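Aminotransferase (Neisseria meningitidis Z2491, PDB 3JTX) probably transfers amino groups between amino acids and 2-oxo acids with pyridoxal phosphate, which it carries as a Schiff base on a lysine. Local coordinates at residues 3-8 against 136-141; 132-137 against 359-364; 56-61 against 282-287; 64-67 against 71-74. All blocks are in the same frame, centred on the assembly; numbering follows the deposited sequence. Where two conformers were deposited one is given.

How the contacts relate
The chain starts with helix 2-8, and contact 1 packs it on helix 131-139, closing a loop of 127 residues. Contact 4 lies within that loop: it is a local closure in which helix 69-82 holds the turn just before it. Contact 3 begins at residues 56-61, also within the loop of contact 1, but ends on helix 280-291, so contacts 1 and 3 cross. Contact 3 closes a loop of 220 residues. It encloses contact 4 and touches it through Gln283 and Leu71. Contact 2 closes one of 221, from helix 131-139 to residues 359-364, and crosses contact 3. Contacts 1 and 2 share Ala136 and Thr137. Their centres lie about 12 Å apart.

Contact 1: residues 3-8 against 136-141; sequences NTLLKQ and ATLLGG
Leu5, Leu6, Leu138 and Leu139 make this contact, and their side chains meet by apolar contact alone. Leu5 CD2 does most of the touching. It meets Leu139 CD2 at 3.7 Å and Leu138 CB at 3.9 Å. The second methyl of Leu5, CD1, lies against Leu138 CD1 at 4.1 Å. The side chains of Leu5 and Leu138 cross at about a right angle. Leu5 CG is anti to the backbone N (chi1 175°), and this sends the two methyls out toward the other helix. Leu6 joins from the next position. Its CD2 also reaches Leu139 CD2, at 3.7 Å, so one methyl of Leu139 is touched by both Leu5 and Leu6.

The contact joins the N-terminal helix 2-8 to helix 131-139, which follows strand 122-127 of the large sheet. That seven-stranded mixed sheet is the one of fold type I pyridoxal phosphate enzymes. On the same chain, Leu139 also touches Phe105 of helix 100-111. The second subunit comes close as well: Leu6 packs on its Asn266 and Leu139 on its Tyr273.

One backbone atom takes part: Leu5 CD2 lies 3.7 Å from Leu138 O, a van der Waals approach. The helix that carries Leu138 and Leu139 ends directly after them in a Schellman motif. Gly141 has positive phi (81°), and its N bonds to Leu138 O at 3.0 Å.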
loop_
_atom_site.group_PDB
_atom_site.type_symbol
_atom_site.label_atom_id
_atom_site.label_comp_id
_atom_site.label_asym_id
_atom_site.label_seq_id
_atom_site.Cartn_x
_atom_site.Cartn_y
_atom_site.Cartn_z
ATOM N N ASN A 3 0.593 2.649 -20.186
ATOM C CA ASN A 3 0.227 4.062 -20.188
ATOM C C ASN A 3 -1.080 4.420 -20.894
ATOM O O ASN A 3 -1.853 5.226 -20.369
ATOM C CB ASN A 3 1.394 4.899 -20.699
ATOM C CG ASN A 3 2.527 4.953 -19.682
ATOM O OD1 ASN A 3 2.319 4.622 -18.507
ATOM N ND2 ASN A 3 3.714 5.357 -20.117
ATOM N N THR A 4 -1.354 3.809 -22.045
ATOM C CA THR A 4 -2.618 4.094 -22.733
ATOM C C THR A 4 -3.816 3.585 -21.908
ATOM O O THR A 4 -4.843 4.246 -21.840
ATOM C CB THR A 4 -2.642 3.567 -24.184
ATOM O OG1 THR A 4 -2.369 2.160 -24.197
ATOM C CG2 THR A 4 -1.587 4.305 -25.040
ATOM N N LEU A 5 -3.662 2.432 -21.264
ATOM C CA LEU A 5 -4.702 1.892 -20.377
ATOM C C LEU A 5 -4.958 2.833 -19.193
ATOM O O LEU A 5 -6.105 3.148 -18.860
ATOM C CB LEU A 5 -4.301 0.496 -19.870
ATOM C CG LEU A 5 -5.236 -0.146 -18.830
ATOM C CD1 LEU A 5 -6.649 -0.275 -19.383
ATOM C CD2 LEU A 5 -4.693 -1.508 -18.371
ATOM N N LEU A 6 -3.877 3.299 -18.567
ATOM C CA LEU A 6 -3.985 4.226 -17.439
ATOM C C LEU A 6 -4.670 5.541 -17.849
ATOM O O LEU A 6 -5.414 6.120 -17.062
ATOM C CB LEU A 6 -2.594 4.518 -16.858
ATOM C CG LEU A 6 -1.992 3.346 -16.069
ATOM C CD1 LEU A 6 -0.503 3.568 -15.759
ATOM C CD2 LEU A 6 -2.804 3.109 -14.790
ATOM N N LYS A 7 -4.418 6.001 -19.078
ATOM C CA LYS A 7 -5.068 7.215 -19.587
ATOM C C LYS A 7 -6.568 6.979 -19.772
ATOM O O LYS A 7 -7.368 7.888 -19.612
ATOM C CB LYS A 7 -4.440 7.673 -20.915
ATOM C CG LYS A 7 -3.053 8.288 -20.751
ATOM C CD LYS A 7 -2.378 8.646 -22.081
ATOM C CE LYS A 7 -2.700 10.063 -22.565
ATOM N NZ LYS A 7 -1.694 10.552 -23.615
ATOM N N GLN A 8 -6.923 5.749 -20.115
ATOM C CA GLN A 8 -8.296 5.385 -20.416
ATOM C C GLN A 8 -9.153 5.205 -19.165
ATOM O O GLN A 8 -10.295 5.656 -19.115
ATOM C CB GLN A 8 -8.286 4.110 -21.236
ATOM C CG GLN A 8 -9.635 3.686 -21.751
ATOM C CD GLN A 8 -10.100 2.398 -21.114
ATOM O OE1 GLN A 8 -9.533 1.302 -21.355
ATOM N NE2 GLN A 8 -11.140 2.511 -20.304
ATOM N N ALA A 136 -8.210 -3.255 -11.575
ATOM C CA ALA A 136 -7.319 -4.294 -11.058
ATOM C C ALA A 136 -7.155 -5.405 -12.085
ATOM O O ALA A 136 -6.045 -5.875 -12.345
ATOM C CB ALA A 136 -7.872 -4.856 -9.721
ATOM N N THR A 137 -8.278 -5.812 -12.680
ATOM C CA THR A 137 -8.289 -6.854 -13.687
ATOM C C THR A 137 -7.476 -6.450 -14.910
ATOM O O THR A 137 -6.574 -7.183 -15.313
ATOM C CB THR A 137 -9.737 -7.212 -14.081
ATOM O OG1 THR A 137 -10.434 -7.681 -12.909
ATOM C CG2 THR A 137 -9.754 -8.280 -15.204
ATOM N N LEU A 138 -7.762 -5.271 -15.465
ATOM C CA LEU A 138 -7.103 -4.820 -16.704
ATOM C C LEU A 138 -5.613 -4.552 -16.478
ATOM O O LEU A 138 -4.772 -4.992 -17.268
ATOM C CB LEU A 138 -7.827 -3.602 -17.301
ATOM C CG LEU A 138 -9.246 -3.887 -17.839
ATOM C CD1 LEU A 138 -9.918 -2.637 -18.412
ATOM C CD2 LEU A 138 -9.256 -5.020 -18.883
ATOM N N LEU A 139 -5.271 -3.874 -15.388
ATOM C CA LEU A 139 -3.858 -3.650 -15.078
ATOM C C LEU A 139 -3.119 -4.956 -14.784
ATOM O O LEU A 139 -1.926 -5.035 -15.032
ATOM C CB LEU A 139 -3.665 -2.642 -13.945
ATOM C CG LEU A 139 -4.036 -1.209 -14.333
ATOM C CD1 LEU A 139 -4.273 -0.365 -13.082
ATOM C CD2 LEU A 139 -2.958 -0.594 -15.252
ATOM N N GLY A 140 -3.822 -5.982 -14.305
ATOM C CA GLY A 140 -3.228 -7.304 -14.134
ATOM C C GLY A 140 -3.128 -8.182 -15.377
ATOM O O GLY A 140 -2.677 -9.319 -15.290
ATOM N N GLY A 141 -3.544 -7.667 -16.529
ATOM C CA GLY A 141 -3.493 -8.427 -17.783
ATOM C C GLY A 141 -4.648 -9.396 -17.976
ATOM O O GLY A 141 -4.592 -10.259 -18.846
#

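Contact 2: residues 132-137 against 359-364; sequences IYEGAT and LARDTE
Glu134 and Arg361 meet through their charged ends in a salt bridge. Arg361 NH2 donates to Glu134 OE2 at 2.7 Å, with an N-H...O angle of 162°. The two side chains cross at about a right angle. OE2 lies in the plane of the guanidinium, at its edge. The carboxylate does not share that plane: the two flat groups are turned 48° apart. OE2 accepts on its anti lone pair, the one pointing away from the other oxygen. The grip is therefore single, one nitrogen to one oxygen, and not the paired side-on kind.

A water adds a second link. It donates to Glu134 OE2 at 2.8 Å and accepts from Arg361 NE at 3.0 Å. OE2 thus takes a direct bond and a water bond, and the guanidinium uses two of its nitrogens. This would be expected to limit rotation of both groups.

The Glu134 side chain is extended, with CG anti to the backbone N, and stands out from its helix. Arg361 comes to meet it from a loop, and its chain bends at chi3 (-76°) to present NH2.

Helix 131-139 connects the parallel neighbours 122-127 and 143-148, a beta-alpha-beta crossover. The bridge lies at the surface and fastens this helix to the loop between strands 354-355 and 372-376. Arg361 O also accepts from Asn127 ND2. The side chains of both Glu134 and Arg361 touch Ile144 of strand 143-148, an outermost strand of the large mixed sheet, and Arg361 also packs on Phe146 of that strand.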
loop_
_atom_site.group_PDB
_atom_site.type_symbol
_atom_site.label_atom_id
_atom_site.label_comp_id
_atom_site.label_asym_id
_atom_site.label_seq_id
_atom_site.Cartn_x
_atom_site.Cartn_y
_atom_site.Cartn_z
ATOM N N ILE A 132 -12.545 -0.349 -8.915
ATOM C CA ILE A 132 -11.342 -1.144 -8.646
ATOM C C ILE A 132 -11.411 -2.510 -9.331
ATOM O O ILE A 132 -10.412 -3.009 -9.808
ATOM C CB ILE A 132 -11.102 -1.343 -7.114
ATOM C CG1 ILE A 132 -10.660 -0.033 -6.459
ATOM C CG2 ILE A 132 -10.056 -2.424 -6.858
ATOM C CD1 ILE A 132 -9.411 0.558 -7.057
ATOM N N TYR A 133 -12.612 -3.106 -9.406
ATOM C CA TYR A 133 -12.737 -4.439 -10.025
ATOM C C TYR A 133 -12.229 -4.405 -11.474
ATOM O O TYR A 133 -11.500 -5.301 -11.914
ATOM C CB TYR A 133 -14.173 -4.999 -9.990
ATOM C CG TYR A 133 -14.875 -4.949 -8.650
ATOM C CD1 TYR A 133 -14.164 -4.851 -7.444
ATOM C CD2 TYR A 133 -16.266 -4.996 -8.581
ATOM C CE1 TYR A 133 -14.832 -4.771 -6.222
ATOM C CE2 TYR A 133 -16.926 -4.944 -7.357
ATOM C CZ TYR A 133 -16.209 -4.823 -6.197
ATOM O OH TYR A 133 -16.884 -4.714 -5.015
ATOM N N GLU A 134 -12.616 -3.366 -12.203
ATOM C CA GLU A 134 -12.209 -3.208 -13.595
ATOM C C GLU A 134 -10.724 -2.870 -13.710
ATOM O O GLU A 134 -9.990 -3.500 -14.460
ATOM C CB GLU A 134 -13.030 -2.106 -14.251
ATOM C CG GLU A 134 -12.618 -1.843 -15.690
ATOM C CD GLU A 134 -13.231 -0.569 -16.260
ATOM O OE1 GLU A 134 -13.275 0.483 -15.569
ATOM O OE2 GLU A 134 -13.638 -0.633 -17.426
ATOM N N GLY A 135 -10.280 -1.861 -12.965
ATOM C CA GLY A 135 -8.884 -1.445 -13.033
ATOM C C GLY A 135 -7.910 -2.545 -12.657
ATOM O O GLY A 135 -6.895 -2.740 -13.325
ATOM N N ALA A 136 -8.210 -3.255 -11.575
ATOM C CA ALA A 136 -7.319 -4.294 -11.058
ATOM C C ALA A 136 -7.155 -5.405 -12.085
ATOM O O ALA A 136 -6.045 -5.875 -12.345
ATOM C CB ALA A 136 -7.872 -4.856 -9.721
ATOM N N THR A 137 -8.278 -5.812 -12.680
ATOM C CA THR A 137 -8.289 -6.854 -13.687
ATOM C C THR A 137 -7.476 -6.450 -14.910
ATOM O O THR A 137 -6.574 -7.183 -15.313
ATOM C CB THR A 137 -9.737 -7.212 -14.081
ATOM O OG1 THR A 137 -10.434 -7.681 -12.909
ATOM C CG2 THR A 137 -9.754 -8.280 -15.204
ATOM N N LEU A 359 -21.678 4.070 -13.730
ATOM C CA LEU A 359 -21.198 2.978 -12.872
ATOM C C LEU A 359 -21.228 1.621 -13.576
ATOM O O LEU A 359 -20.993 0.577 -12.943
ATOM C CB LEU A 359 -22.066 2.891 -11.594
ATOM C CG LEU A 359 -22.086 4.139 -10.709
ATOM C CD1 LEU A 359 -23.048 3.968 -9.525
ATOM C CD2 LEU A 359 -20.674 4.403 -10.221
ATOM N N ALA A 360 -21.533 1.630 -14.877
ATOM C CA ALA A 360 -21.765 0.400 -15.611
ATOM C C ALA A 360 -21.112 0.413 -16.989
ATOM O O ALA A 360 -20.818 1.474 -17.553
ATOM C CB ALA A 360 -23.253 0.169 -15.751
ATOM N N ARG A 361 -20.876 -0.790 -17.506
ATOM C CA ARG A 361 -20.524 -0.983 -18.899
ATOM C C ARG A 361 -21.686 -1.570 -19.708
ATOM O O ARG A 361 -22.504 -2.328 -19.211
ATOM C CB ARG A 361 -19.300 -1.889 -19.040
ATOM C CG ARG A 361 -18.602 -1.603 -20.353
ATOM C CD ARG A 361 -17.476 -2.461 -20.632
ATOM N NE ARG A 361 -16.270 -2.139 -19.874
ATOM C CZ ARG A 361 -15.132 -2.800 -20.047
ATOM N NH1 ARG A 361 -15.083 -3.783 -20.945
ATOM N NH2 ARG A 361 -14.058 -2.502 -19.334
ATOM N N ASP A 362 -21.740 -1.160 -20.965
ATOM C CA ASP A 362 -22.695 -1.734 -21.929
ATOM C C ASP A 362 -22.397 -3.208 -22.289
ATOM O O ASP A 362 -21.257 -3.642 -22.412
ATOM C CB ASP A 362 -22.781 -0.862 -23.187
ATOM C CG ASP A 362 -24.208 -0.478 -23.531
ATOM O OD1 ASP A 362 -25.060 -1.376 -23.738
ATOM O OD2 ASP A 362 -24.476 0.738 -23.581
ATOM N N THR A 363 -23.469 -3.998 -22.421
ATOM C CA THR A 363 -23.348 -5.422 -22.735
ATOM C C THR A 363 -24.340 -5.842 -23.818
ATOM O O THR A 363 -25.183 -5.047 -24.242
ATOM C CB THR A 363 -23.609 -6.317 -21.489
ATOM O OG1 THR A 363 -25.018 -6.324 -21.172
ATOM C CG2 THR A 363 -22.789 -5.828 -20.278
ATOM N N GLU A 364 -24.256 -7.106 -24.238
ATOM C CA GLU A 364 -25.243 -7.672 -25.157
ATOM C C GLU A 364 -26.671 -7.554 -24.599
ATOM O O GLU A 364 -27.635 -7.700 -25.346
ATOM C CB GLU A 364 -24.915 -9.134 -25.495
HETATM O O HOH W 1 -16.008 0.530 -18.489
#

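Contact 3: residues 56-61 against 282-287; sequences LHELEK and VQRASI
Arg284 NE donates to Glu58 OE1 at 2.9 Å, the shorter of two bonds between these side chains. Arg284 NH2 donates to Glu58 OE2 at 3.0 Å. The arginine thus grips the carboxylate side-on, with one nitrogen to each oxygen. Both oxygens use their syn lone pairs. The two flat groups are nearly coplanar, 17° apart. The NH2 bond is the straighter one, with an N-H...O angle of 169° against 154° at NE. OE2 lies in the guanidinium plane, while OE1 is tilted somewhat from it. Two bonds, each to a different oxygen, hold the carboxylate close to the guanidinium plane and oppose rotation.

This bidentate salt bridge joins a 3-10 segment to helix 280-291, both within the range of the aminotransferase class I and II family. The 3-10 segment lies between helices 46-54 and 69-82. Arg284 has a second acidic partner: its NH1 forms a salt bridge with Glu70. The arginine therefore ties helix 69-82 in as well, and its positive charge is probably shared between two carboxylates. The second subunit packs nearby, with its Thr53 against Leu56 and its Thr44 against Leu59.

Nearer the backbone, a turn at chi2 of Arg284 swings the NE edge round to the carboxylate. The arginine side chain also touches Ser55 and Leu68, and Glu58 packs on Ile280.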
loop_
_atom_site.group_PDB
_atom_site.type_symbol
_atom_site.label_atom_id
_atom_site.label_comp_id
_atom_site.label_asym_id
_atom_site.label_seq_id
_atom_site.Cartn_x
_atom_site.Cartn_y
_atom_site.Cartn_z
ATOM N N LEU A 56 1.246 6.268 20.076
ATOM C CA LEU A 56 2.108 6.908 19.040
ATOM C C LEU A 56 3.620 6.677 19.245
ATOM O O LEU A 56 4.376 6.746 18.274
ATOM C CB LEU A 56 1.808 8.412 18.910
ATOM C CG LEU A 56 0.527 8.744 18.149
ATOM C CD1 LEU A 56 0.270 10.239 18.192
ATOM C CD2 LEU A 56 0.587 8.261 16.696
ATOM N N HIS A 57 4.046 6.368 20.474
ATOM C CA HIS A 57 5.440 5.998 20.717
ATOM C C HIS A 57 5.863 4.784 19.870
ATOM O O HIS A 57 7.043 4.626 19.539
ATOM C CB HIS A 57 5.698 5.755 22.214
ATOM C CG HIS A 57 4.850 4.678 22.820
ATOM N ND1 HIS A 57 3.512 4.854 23.116
ATOM C CD2 HIS A 57 5.159 3.418 23.212
ATOM C CE1 HIS A 57 3.034 3.743 23.644
ATOM N NE2 HIS A 57 4.015 2.862 23.731
ATOM N N GLU A 58 4.898 3.947 19.499
ATOM C CA GLU A 58 5.147 2.766 18.689
ATOM C C GLU A 58 5.412 3.024 17.184
ATOM O O GLU A 58 5.682 2.082 16.436
ATOM C CB GLU A 58 4.009 1.761 18.865
ATOM C CG GLU A 58 3.940 1.203 20.283
ATOM C CD GLU A 58 2.860 0.148 20.447
ATOM O OE1 GLU A 58 1.676 0.530 20.601
ATOM O OE2 GLU A 58 3.201 -1.056 20.433
ATOM N N LEU A 59 5.367 4.281 16.750
ATOM C CA LEU A 59 5.887 4.667 15.428
ATOM C C LEU A 59 7.373 4.368 15.274
ATOM O O LEU A 59 7.868 4.302 14.151
ATOM C CB LEU A 59 5.654 6.164 15.139
ATOM C CG LEU A 59 4.220 6.654 14.951
ATOM C CD1 LEU A 59 4.214 8.190 14.786
ATOM C CD2 LEU A 59 3.486 5.966 13.780
ATOM N N GLU A 60 8.105 4.212 16.384
ATOM C CA GLU A 60 9.539 3.907 16.312
ATOM C C GLU A 60 9.859 2.495 15.772
ATOM O O GLU A 60 11.024 2.200 15.512
ATOM C CB GLU A 60 10.181 4.080 17.699
ATOM C CG GLU A 60 9.837 2.984 18.682
ATOM C CD GLU A 60 10.643 3.092 19.982
ATOM O OE1 GLU A 60 10.856 4.208 20.495
ATOM O OE2 GLU A 60 11.070 2.042 20.496
ATOM N N LYS A 61 8.835 1.646 15.634
ATOM C CA LYS A 61 9.021 0.248 15.227
ATOM C C LYS A 61 8.449 -0.066 13.843
ATOM O O LYS A 61 7.374 0.421 13.488
ATOM C CB LYS A 61 8.356 -0.678 16.246
ATOM C CG LYS A 61 8.827 -2.128 16.163
ATOM N N VAL A 282 -1.831 2.530 14.073
ATOM C CA VAL A 282 -3.050 2.265 13.301
ATOM C C VAL A 282 -3.664 0.903 13.664
ATOM O O VAL A 282 -4.900 0.772 13.750
ATOM C CB VAL A 282 -2.789 2.371 11.797
ATOM C CG1 VAL A 282 -4.025 1.976 11.001
ATOM C CG2 VAL A 282 -2.358 3.818 11.452
ATOM N N GLN A 283 -2.815 -0.095 13.914
ATOM C CA GLN A 283 -3.285 -1.372 14.426
ATOM C C GLN A 283 -4.001 -1.229 15.782
ATOM O O GLN A 283 -5.047 -1.839 16.008
ATOM C CB GLN A 283 -2.147 -2.378 14.567
ATOM C CG GLN A 283 -1.487 -2.795 13.243
ATOM C CD GLN A 283 -0.596 -4.014 13.434
ATOM O OE1 GLN A 283 -1.036 -5.030 13.986
ATOM N NE2 GLN A 283 0.657 -3.925 12.967
ATOM N N ARG A 284 -3.438 -0.410 16.665
ATOM C CA ARG A 284 -4.042 -0.179 17.978
ATOM C C ARG A 284 -5.418 0.511 17.861
ATOM O O ARG A 284 -6.378 0.131 18.539
ATOM C CB ARG A 284 -3.115 0.651 18.866
ATOM C CG ARG A 284 -1.738 0.035 19.094
ATOM C CD ARG A 284 -1.722 -0.993 20.182
ATOM N NE ARG A 284 -0.379 -1.540 20.340
ATOM C CZ ARG A 284 -0.104 -2.783 20.709
ATOM N NH1 ARG A 284 -1.079 -3.649 20.989
ATOM N NH2 ARG A 284 1.159 -3.173 20.789
ATOM N N ALA A 285 -5.479 1.545 17.032
ATOM C CA ALA A 285 -6.721 2.263 16.766
ATOM C C ALA A 285 -7.756 1.308 16.171
ATOM O O ALA A 285 -8.948 1.395 16.483
ATOM C CB ALA A 285 -6.443 3.434 15.814
ATOM N N SER A 286 -7.291 0.372 15.344
ATOM C CA SER A 286 -8.166 -0.591 14.680
ATOM C C SER A 286 -8.720 -1.632 15.646
ATOM O O SER A 286 -9.901 -1.969 15.576
ATOM C CB SER A 286 -7.432 -1.275 13.515
ATOM O OG SER A 286 -6.960 -0.295 12.584
ATOM N N ILE A 287 -7.880 -2.126 16.553
ATOM C CA ILE A 287 -8.345 -3.004 17.636
ATOM C C ILE A 287 -9.471 -2.318 18.420
ATOM O O ILE A 287 -10.551 -2.900 18.632
ATOM C CB ILE A 287 -7.192 -3.389 18.592
ATOM C CG1 ILE A 287 -6.215 -4.345 17.906
ATOM C CG2 ILE A 287 -7.739 -4.073 19.863
ATOM C CD1 ILE A 287 -4.844 -4.462 18.607
#

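Contact 4: residues 64-67 against 71-74; sequences LTAG and LRQA
Arg72 reaches back from the first turn of helix 69-82 to the carbonyls of Ala66 and Gly67. These residues end a type I beta turn, Leu64 to Gly67, closed by Gly67 N to Leu64 O at 3.1 Å. The turn lies just before the helix, so the arginine fastens the helix to its own lead-in.

The tight part is polar. Arg72 NE donates to Ala66 O at 2.9 Å, with a bent N-H...O angle of 138°. NH2 donates to Gly67 O at 3.1 Å and is straighter, at 159°. Both donors sit above the planes of their carbonyls and not on a lone pair. Gly67 has positive phi, which suits a residue without a side chain. With chi3 at -86°, the end of Arg72 offers NE and NH2 together to the two oxygens.

The side-chain packing is looser: Ala66 CB stays 4.3 Å from Arg72 NE. The three touching residues are all partly exposed. Leu71 points its CB toward the turn but does not come close; its side chain packs on Gln283 and Ile287 of helix 280-291. The third nitrogen of the guanidinium is also used: Arg72 NH1 donates to Ala90 O.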
loop_
_atom_site.group_PDB
_atom_site.type_symbol
_atom_site.label_atom_id
_atom_site.label_comp_id
_atom_site.label_asym_id
_atom_site.label_seq_id
_atom_site.Cartn_x
_atom_site.Cartn_y
_atom_site.Cartn_z
ATOM N N LEU A 64 5.273 -5.867 11.361
ATOM C CA LEU A 64 5.337 -7.066 10.539
ATOM C C LEU A 64 4.113 -7.083 9.636
ATOM O O LEU A 64 3.045 -6.602 10.009
ATOM C CB LEU A 64 5.397 -8.312 11.424
ATOM C CG LEU A 64 6.686 -8.522 12.226
ATOM C CD1 LEU A 64 6.533 -9.807 13.039
ATOM C CD2 LEU A 64 7.954 -8.572 11.315
ATOM N N THR A 65 4.266 -7.611 8.434
ATOM C CA THR A 65 3.172 -7.575 7.449
ATOM C C THR A 65 1.914 -8.285 7.913
ATOM O O THR A 65 0.801 -7.861 7.611
ATOM C CB THR A 65 3.666 -8.170 6.102
ATOM O OG1 THR A 65 4.883 -7.505 5.734
ATOM C CG2 THR A 65 2.633 -7.984 5.012
ATOM N N ALA A 66 2.077 -9.373 8.661
ATOM C CA ALA A 66 0.938 -10.148 9.147
ATOM C C ALA A 66 0.142 -9.436 10.247
ATOM O O ALA A 66 -0.976 -9.836 10.558
ATOM C CB ALA A 66 1.407 -11.541 9.641
ATOM N N GLY A 67 0.717 -8.393 10.844
ATOM C CA GLY A 67 0.042 -7.652 11.911
ATOM C C GLY A 67 0.204 -8.292 13.271
ATOM O O GLY A 67 0.671 -9.420 13.392
ATOM N N LEU A 71 -4.407 -7.757 16.935
ATOM C CA LEU A 71 -5.286 -7.219 15.883
ATOM C C LEU A 71 -6.017 -8.341 15.143
ATOM O O LEU A 71 -7.219 -8.242 14.903
ATOM C CB LEU A 71 -4.529 -6.331 14.886
ATOM C CG LEU A 71 -5.307 -5.875 13.642
ATOM C CD1 LEU A 71 -6.577 -5.119 14.057
ATOM C CD2 LEU A 71 -4.404 -5.023 12.734
ATOM N N ARG A 72 -5.307 -9.404 14.759
ATOM C CA ARG A 72 -5.976 -10.504 14.060
ATOM C C ARG A 72 -7.055 -11.139 14.958
ATOM O O ARG A 72 -8.131 -11.538 14.483
ATOM C CB ARG A 72 -4.967 -11.523 13.528
ATOM C CG ARG A 72 -4.231 -11.003 12.282
ATOM C CD ARG A 72 -3.199 -11.957 11.727
ATOM N NE ARG A 72 -1.925 -11.776 12.419
ATOM C CZ ARG A 72 -1.421 -12.596 13.333
ATOM N NH1 ARG A 72 -2.051 -13.693 13.690
ATOM N NH2 ARG A 72 -0.263 -12.314 13.880
ATOM N N GLN A 73 -6.791 -11.187 16.261
ATOM C CA GLN A 73 -7.744 -11.741 17.217
ATOM C C GLN A 73 -8.960 -10.838 17.410
ATOM O O GLN A 73 -10.090 -11.338 17.571
ATOM C CB GLN A 73 -7.060 -12.069 18.563
ATOM C CG GLN A 73 -7.938 -12.855 19.514
ATOM C CD GLN A 73 -8.361 -14.203 18.942
ATOM O OE1 GLN A 73 -7.533 -14.944 18.420
ATOM N NE2 GLN A 73 -9.647 -14.523 19.047
ATOM N N ALA A 74 -8.748 -9.518 17.383
ATOM C CA ALA A 74 -9.866 -8.567 17.430
ATOM C C ALA A 74 -10.787 -8.763 16.216
ATOM O O ALA A 74 -12.016 -8.715 16.333
ATOM C CB ALA A 74 -9.359 -7.137 17.470
#